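Local coordinates for pollen-specific leucine-rich repeat extensin-like protein 1 (Arabidopsis thaliana, PDB 6TME) that probably acts in the pollen-tube cell wall, where related leucine-rich repeat extensins bind secreted signalling peptides of the RALF family through their repeat domain, at residues A[281-286]-A[305-310]; A[234-239]-A[255-260]. All coordinates share one frame; numbering follows the deposited sequence.

Interaction 1: residues A[281-286]-A[305-310]; sequences LANVEQ and LPKLSN. With NAG (2-acetamido-2-deoxy-beta-D-glucopyranose), chain E.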
loop_
_atom_site.group_PDB
_atom_site.type_symbol
_atom_site.label_atom_id
_atom_site.label_comp_id
_atom_site.label_asym_id
_atom_site.label_seq_id
_atom_site.Cartn_x
_atom_site.Cartn_y
_atom_site.Cartn_z
ATOM N N LEU A 281 19.464 6.280 7.118
ATOM C CA LEU A 281 18.059 6.076 7.465
ATOM C C LEU A 281 17.784 6.606 8.873
ATOM O O LEU A 281 17.429 5.876 9.799
ATOM C CB LEU A 281 17.689 4.608 7.333
ATOM C CG LEU A 281 17.871 4.041 5.923
ATOM C CD1 LEU A 281 17.444 2.578 5.885
ATOM C CD2 LEU A 281 17.121 4.884 4.884
ATOM N N ALA A 282 17.934 7.928 9.008
ATOM C CA ALA A 282 17.909 8.563 10.320
ATOM C C ALA A 282 16.585 8.366 11.049
ATOM O O ALA A 282 16.528 8.573 12.264
ATOM C CB ALA A 282 18.217 10.057 10.174
ATOM N N ASN A 283 15.524 7.970 10.350
ATOM C CA ASN A 283 14.208 7.840 10.966
ATOM C C ASN A 283 13.678 6.414 11.006
ATOM O O ASN A 283 12.580 6.206 11.532
ATOM C CB ASN A 283 13.175 8.717 10.239
ATOM C CG ASN A 283 13.095 10.125 10.811
ATOM O OD1 ASN A 283 12.573 10.341 11.911
ATOM N ND2 ASN A 283 13.640 11.091 10.073
ATOM N N VAL A 284 14.402 5.433 10.460
ATOM C CA VAL A 284 13.806 4.119 10.287
ATOM C C VAL A 284 13.519 3.515 11.649
ATOM O O VAL A 284 14.323 3.626 12.583
ATOM C CB VAL A 284 14.688 3.210 9.418
ATOM C CG1 VAL A 284 15.848 2.625 10.187
ATOM C CG2 VAL A 284 13.819 2.098 8.806
ATOM N N GLU A 285 12.324 2.955 11.795
ATOM C CA GLU A 285 11.922 2.312 13.033
ATOM C C GLU A 285 11.831 0.805 12.895
ATOM O O GLU A 285 12.288 0.066 13.781
ATOM C CB GLU A 285 10.578 2.874 13.501
ATOM C CG GLU A 285 10.682 4.296 14.025
ATOM C CD GLU A 285 9.325 4.972 14.156
ATOM O OE1 GLU A 285 8.296 4.258 14.187
ATOM O OE2 GLU A 285 9.287 6.223 14.196
ATOM N N GLN A 286 11.269 0.356 11.781
ATOM C CA GLN A 286 11.107 -1.050 11.447
ATOM C C GLN A 286 11.927 -1.305 10.197
ATOM O O GLN A 286 11.745 -0.620 9.185
ATOM C CB GLN A 286 9.629 -1.391 11.206
ATOM C CG GLN A 286 8.698 -1.061 12.368
ATOM C CD GLN A 286 8.784 -2.083 13.494
ATOM O OE1 GLN A 286 8.978 -3.287 13.263
ATOM N NE2 GLN A 286 8.630 -1.611 14.713
ATOM N N LEU A 305 21.309 3.060 14.709
ATOM C CA LEU A 305 20.447 4.113 14.200
ATOM C C LEU A 305 19.461 4.542 15.288
ATOM O O LEU A 305 18.941 3.697 16.025
ATOM C CB LEU A 305 19.711 3.631 12.951
ATOM C CG LEU A 305 20.539 3.537 11.658
ATOM C CD1 LEU A 305 19.869 2.646 10.625
ATOM C CD2 LEU A 305 20.806 4.907 11.054
ATOM N N PRO A 306 19.187 5.842 15.419
ATOM C CA PRO A 306 18.554 6.346 16.657
ATOM C C PRO A 306 17.108 5.925 16.868
ATOM O O PRO A 306 16.693 5.737 18.019
ATOM C CB PRO A 306 18.662 7.865 16.498
ATOM C CG PRO A 306 18.719 8.070 15.003
ATOM C CD PRO A 306 19.526 6.925 14.482
ATOM N N LYS A 307 16.304 5.814 15.813
ATOM C CA LYS A 307 14.907 5.445 15.984
ATOM C C LYS A 307 14.653 3.974 15.690
ATOM O O LYS A 307 13.510 3.514 15.816
ATOM C CB LYS A 307 14.014 6.336 15.110
ATOM C CG LYS A 307 13.967 7.789 15.634
ATOM C CD LYS A 307 13.169 8.707 14.709
ATOM C CE LYS A 307 11.715 8.234 14.571
ATOM N NZ LYS A 307 10.976 8.858 13.429
ATOM N N LEU A 308 15.699 3.225 15.344
ATOM C CA LEU A 308 15.548 1.832 14.945
ATOM C C LEU A 308 15.180 0.990 16.152
ATOM O O LEU A 308 15.973 0.865 17.082
ATOM C CB LEU A 308 16.842 1.337 14.320
ATOM C CG LEU A 308 16.819 -0.165 14.045
ATOM C CD1 LEU A 308 15.662 -0.540 13.093
ATOM C CD2 LEU A 308 18.163 -0.589 13.489
ATOM N N SER A 309 13.990 0.393 16.148
ATOM C CA SER A 309 13.560 -0.391 17.295
ATOM C C SER A 309 13.345 -1.874 17.004
ATOM O O SER A 309 13.306 -2.666 17.950
ATOM C CB SER A 309 12.279 0.210 17.903
ATOM O OG SER A 309 11.132 -0.057 17.124
ATOM N N ASN A 310 13.210 -2.271 15.744
ATOM C CA ASN A 310 12.975 -3.665 15.366
ATOM C C ASN A 310 13.763 -3.904 14.084
ATOM O O ASN A 310 13.436 -3.342 13.033
ATOM C CB ASN A 310 11.480 -3.955 15.172
ATOM C CG ASN A 310 11.172 -5.443 15.108
ATOM O OD1 ASN A 310 11.972 -6.269 15.534
ATOM N ND2 ASN A 310 10.008 -5.791 14.581
HETATM C C1 NAG E . 9.595 -7.178 14.449
HETATM C C2 NAG E . 8.188 -7.409 14.990
HETATM C C3 NAG E . 7.735 -8.838 14.694
HETATM C C4 NAG E . 7.792 -9.096 13.195
HETATM C C5 NAG E . 9.201 -8.836 12.668
HETATM C C6 NAG E . 9.261 -8.856 11.158
HETATM C C7 NAG E . 7.807 -5.920 16.914
HETATM C C8 NAG E . 7.762 -5.820 18.408
HETATM N N2 NAG E . 8.108 -7.127 16.416
HETATM O O3 NAG E . 6.394 -9.011 15.142
HETATM O O4 NAG E . 7.347 -10.413 12.878
HETATM O O5 NAG E . 9.641 -7.523 13.055
HETATM O O6 NAG E . 8.643 -7.694 10.614
HETATM O O7 NAG E . 7.592 -4.948 16.190
HETATM O O HOH W 1 16.651 5.165 13.205
#

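Interaction 2: residues A[234-239]-A[255-260]; sequences KNLNEI and GSLNNV. With NAG (2-acetamido-2-deoxy-beta-D-glucopyranose), chain G.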
loop_
_atom_site.group_PDB
_atom_site.type_symbol
_atom_site.label_atom_id
_atom_site.label_comp_id
_atom_site.label_asym_id
_atom_site.label_seq_id
_atom_site.Cartn_x
_atom_site.Cartn_y
_atom_site.Cartn_z
ATOM N N LYS A 234 10.375 11.493 -2.756
ATOM C CA LYS A 234 10.118 12.439 -1.690
ATOM C C LYS A 234 8.906 11.980 -0.887
ATOM O O LYS A 234 8.067 11.191 -1.361
ATOM C CB LYS A 234 9.900 13.842 -2.256
ATOM C CG LYS A 234 10.303 13.987 -3.713
ATOM N N ASN A 235 8.834 12.465 0.352
ATOM C CA ASN A 235 7.722 12.217 1.257
ATOM C C ASN A 235 7.634 10.770 1.726
ATOM O O ASN A 235 6.725 10.451 2.500
ATOM C CB ASN A 235 6.372 12.591 0.629
ATOM C CG ASN A 235 6.386 13.960 -0.009
ATOM O OD1 ASN A 235 7.073 14.871 0.457
ATOM N ND2 ASN A 235 5.623 14.113 -1.091
ATOM N N LEU A 236 8.533 9.882 1.293
ATOM C CA LEU A 236 8.352 8.462 1.565
ATOM C C LEU A 236 8.582 8.154 3.048
ATOM O O LEU A 236 9.657 8.449 3.584
ATOM C CB LEU A 236 9.294 7.642 0.703
ATOM C CG LEU A 236 9.151 6.140 0.931
ATOM C CD1 LEU A 236 7.765 5.715 0.438
ATOM C CD2 LEU A 236 10.218 5.402 0.177
ATOM N N ASN A 237 7.582 7.538 3.703
ATOM C CA ASN A 237 7.710 7.063 5.085
ATOM C C ASN A 237 7.762 5.551 5.228
ATOM O O ASN A 237 8.446 5.055 6.139
ATOM C CB ASN A 237 6.551 7.569 5.953
ATOM C CG ASN A 237 6.624 9.055 6.205
ATOM O OD1 ASN A 237 7.711 9.633 6.322
ATOM N ND2 ASN A 237 5.465 9.693 6.268
ATOM N N GLU A 238 7.038 4.810 4.378
ATOM C CA GLU A 238 6.844 3.363 4.526
ATOM C C GLU A 238 6.822 2.714 3.153
ATOM O O GLU A 238 6.031 3.109 2.292
ATOM C CB GLU A 238 5.546 3.038 5.290
ATOM C CG GLU A 238 5.449 3.705 6.656
ATOM C CD GLU A 238 4.125 3.503 7.397
ATOM O OE1 GLU A 238 3.359 2.554 7.086
ATOM O OE2 GLU A 238 3.858 4.326 8.308
ATOM N N ILE A 239 7.691 1.728 2.942
ATOM C CA ILE A 239 7.731 0.975 1.692
ATOM C C ILE A 239 7.862 -0.504 2.030
ATOM O O ILE A 239 8.698 -0.894 2.850
ATOM C CB ILE A 239 8.866 1.448 0.758
ATOM C CG1 ILE A 239 8.709 0.821 -0.632
ATOM C CG2 ILE A 239 10.272 1.168 1.345
ATOM C CD1 ILE A 239 9.023 1.785 -1.762
ATOM N N GLY A 255 19.933 4.781 1.092
ATOM C CA GLY A 255 20.346 5.597 2.217
ATOM C C GLY A 255 19.911 7.048 2.152
ATOM O O GLY A 255 20.035 7.753 3.158
ATOM N N SER A 256 19.419 7.516 1.008
ATOM C CA SER A 256 18.888 8.868 0.929
ATOM C C SER A 256 17.477 9.003 1.498
ATOM O O SER A 256 16.998 10.132 1.635
ATOM C CB SER A 256 18.895 9.347 -0.527
ATOM O OG SER A 256 20.063 8.890 -1.176
ATOM N N LEU A 257 16.810 7.900 1.848
ATOM C CA LEU A 257 15.414 7.949 2.310
ATOM C C LEU A 257 15.345 8.306 3.797
ATOM O O LEU A 257 14.880 7.544 4.642
ATOM C CB LEU A 257 14.724 6.625 2.025
ATOM C CG LEU A 257 14.707 6.363 0.519
ATOM C CD1 LEU A 257 14.269 4.936 0.204
ATOM C CD2 LEU A 257 13.812 7.394 -0.145
ATOM N N ASN A 258 15.776 9.522 4.104
ATOM C CA ASN A 258 15.971 9.902 5.499
ATOM C C ASN A 258 14.666 10.104 6.269
ATOM O O ASN A 258 14.716 10.244 7.495
ATOM C CB ASN A 258 16.832 11.166 5.581
ATOM C CG ASN A 258 16.286 12.287 4.739
ATOM O OD1 ASN A 258 15.385 12.078 3.932
ATOM N ND2 ASN A 258 16.818 13.487 4.924
ATOM N N ASN A 259 13.509 10.097 5.617
ATOM C CA ASN A 259 12.239 10.157 6.344
ATOM C C ASN A 259 11.548 8.803 6.470
ATOM O O ASN A 259 10.444 8.740 7.011
ATOM C CB ASN A 259 11.283 11.167 5.690
ATOM C CG ASN A 259 11.733 12.613 5.905
ATOM O OD1 ASN A 259 12.198 12.977 6.987
ATOM N ND2 ASN A 259 11.603 13.435 4.870
ATOM N N VAL A 260 12.179 7.722 6.013
ATOM C CA VAL A 260 11.573 6.394 6.077
ATOM C C VAL A 260 11.515 5.900 7.521
ATOM O O VAL A 260 12.502 5.967 8.258
ATOM C CB VAL A 260 12.361 5.423 5.185
ATOM C CG1 VAL A 260 12.225 3.997 5.678
ATOM C CG2 VAL A 260 11.881 5.542 3.741
HETATM C C1 NAG G . 12.023 14.816 4.890
HETATM C C2 NAG G . 12.415 15.215 3.475
HETATM C C3 NAG G . 13.020 16.609 3.480
HETATM C C4 NAG G . 12.043 17.593 4.111
HETATM C C5 NAG G . 11.584 17.103 5.487
HETATM C C6 NAG G . 10.471 17.947 6.062
HETATM C C7 NAG G . 12.966 13.397 1.919
HETATM C C8 NAG G . 11.547 13.504 1.451
HETATM N N2 NAG G . 13.330 14.250 2.887
HETATM O O4 NAG G . 12.657 18.871 4.242
HETATM O O5 NAG G . 11.081 15.758 5.409
HETATM O O6 NAG G . 9.678 17.202 6.975
HETATM O O7 NAG G . 13.749 12.579 1.437
HETATM O O HOH W 2 12.127 9.341 3.168
#

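Interaction 1: residues A[281-286]-A[305-310]
Leu281 meets Leu305 at the start of this contact, its carbonyl O lying 3.7 Å from Leu305 CD2. The chain then makes a type I turn from Leu281 to Val284, and the Ala282 O on it rests 3.5 Å from Pro306 CG. Asn283 and the side chain of Lys307 run side by side in the same direction. Lys307 NZ reaches a lone pair of Asn283 OD1 at 2.7 Å, in the carbonyl plane; a bend in the lysine chain at chi3 (60°) carries the ammonium group there. Val284 is buried, with CG1 4.0 Å from Leu305 CD1. Its carbonyl is tied to Lys307 N through a water that donates to Val284 O and accepts from the lysine amide.

Glu285 serves the contact twice. Its chain, extended beyond CG, carries OE2 to within 3.2 Å of Lys307 NZ in a salt bridge, placing the ammonium between two oxygens from one segment, while OE1 is hydrogen-bonded to an aromatic side chain of another protein chain. Its backbone O is gripped by two successive amides: Ser309 N comes in on a lone pair, and Asn310 N, 3.2 Å away, lies close to the carbonyl axis. At Gln286 the side chain folds at chi2 (-77°), and OE1 receives Asn310 ND2 at 3.0 Å, the two amide planes standing 69° apart. That nitrogen also carries the N-linked acetylglucosamine, so the bond would limit rotation of the amide at the root of the glycan. Gln286 and Asn310 form a parallel bridge where strands 286-288 and 310-312 begin. Corresponding positions are 24 residues apart, and this stacking of turn on turn and strand on strand is the stitching between successive coils of a leucine-rich repeat solenoid.

Interaction 2: residues A[234-239]-A[255-260]
The backbones come together at Asn237 and Val260, whose CA atoms are 4.0 Å apart, where the chain leaves the type I turn from Leu257 to Val260 and passes the approach to strand 238-240. Val260 CA makes a bent CA-H...O contact with Asn237 O, 3.4 Å away, and the same carbonyl also accepts the hydroxyl of Thr261. One residue earlier on each segment, a water donates to Leu236 O and accepts from Asn259 N, bridging the two.

Inside this edge, Leu236 carries most of the side-chain packing. With CG opposite the backbone nitrogen (chi1 -180°), it sends CD2 into the angle between Val260 and Leu257. Leu236 and Val260 lie alongside each other, CD2 3.9 Å from CG2, whereas Leu257 meets the leucine at a slant, its CD1 4.1 Å from Leu236 CD2.

Asn259, partly exposed, is bonded through ND2 to an acetylglucosamine. The sugar's N2 makes a weak hydrogen bond of 3.2 Å to Asn258 OD1, and its acetyl methyl C8 lies 3.6 Å from Lys234 CA, so the sugar touches both segments. Methyl packing thus does the direct work within, and the clear polar link between the segments themselves is the water bridge; just beyond, direct backbone bonds from Asn237 to Thr261 and Val262 take over, while the glycan covers the outer margin.

Both contacts join successive coils of the same solenoid, interaction 2 closing along the chain before interaction 1 opens. They touch, with centres about 12 Å apart: Asn283 ND2 probably donates to Asn258 O at 2.9 Å, and Leu281 CD2 packs against Leu257 O. Interaction 2 is the more buried, resting on leucine and valine packing; interaction 1 is only partly buried, holds a salt bridge and several direct hydrogen bonds, and buries about twice the surface. A bridging water occurs in each between an acceptor carbonyl and an amide one coil on. Each also carries a glycan, at the strand start in 305-310 but on the turn in 255-260.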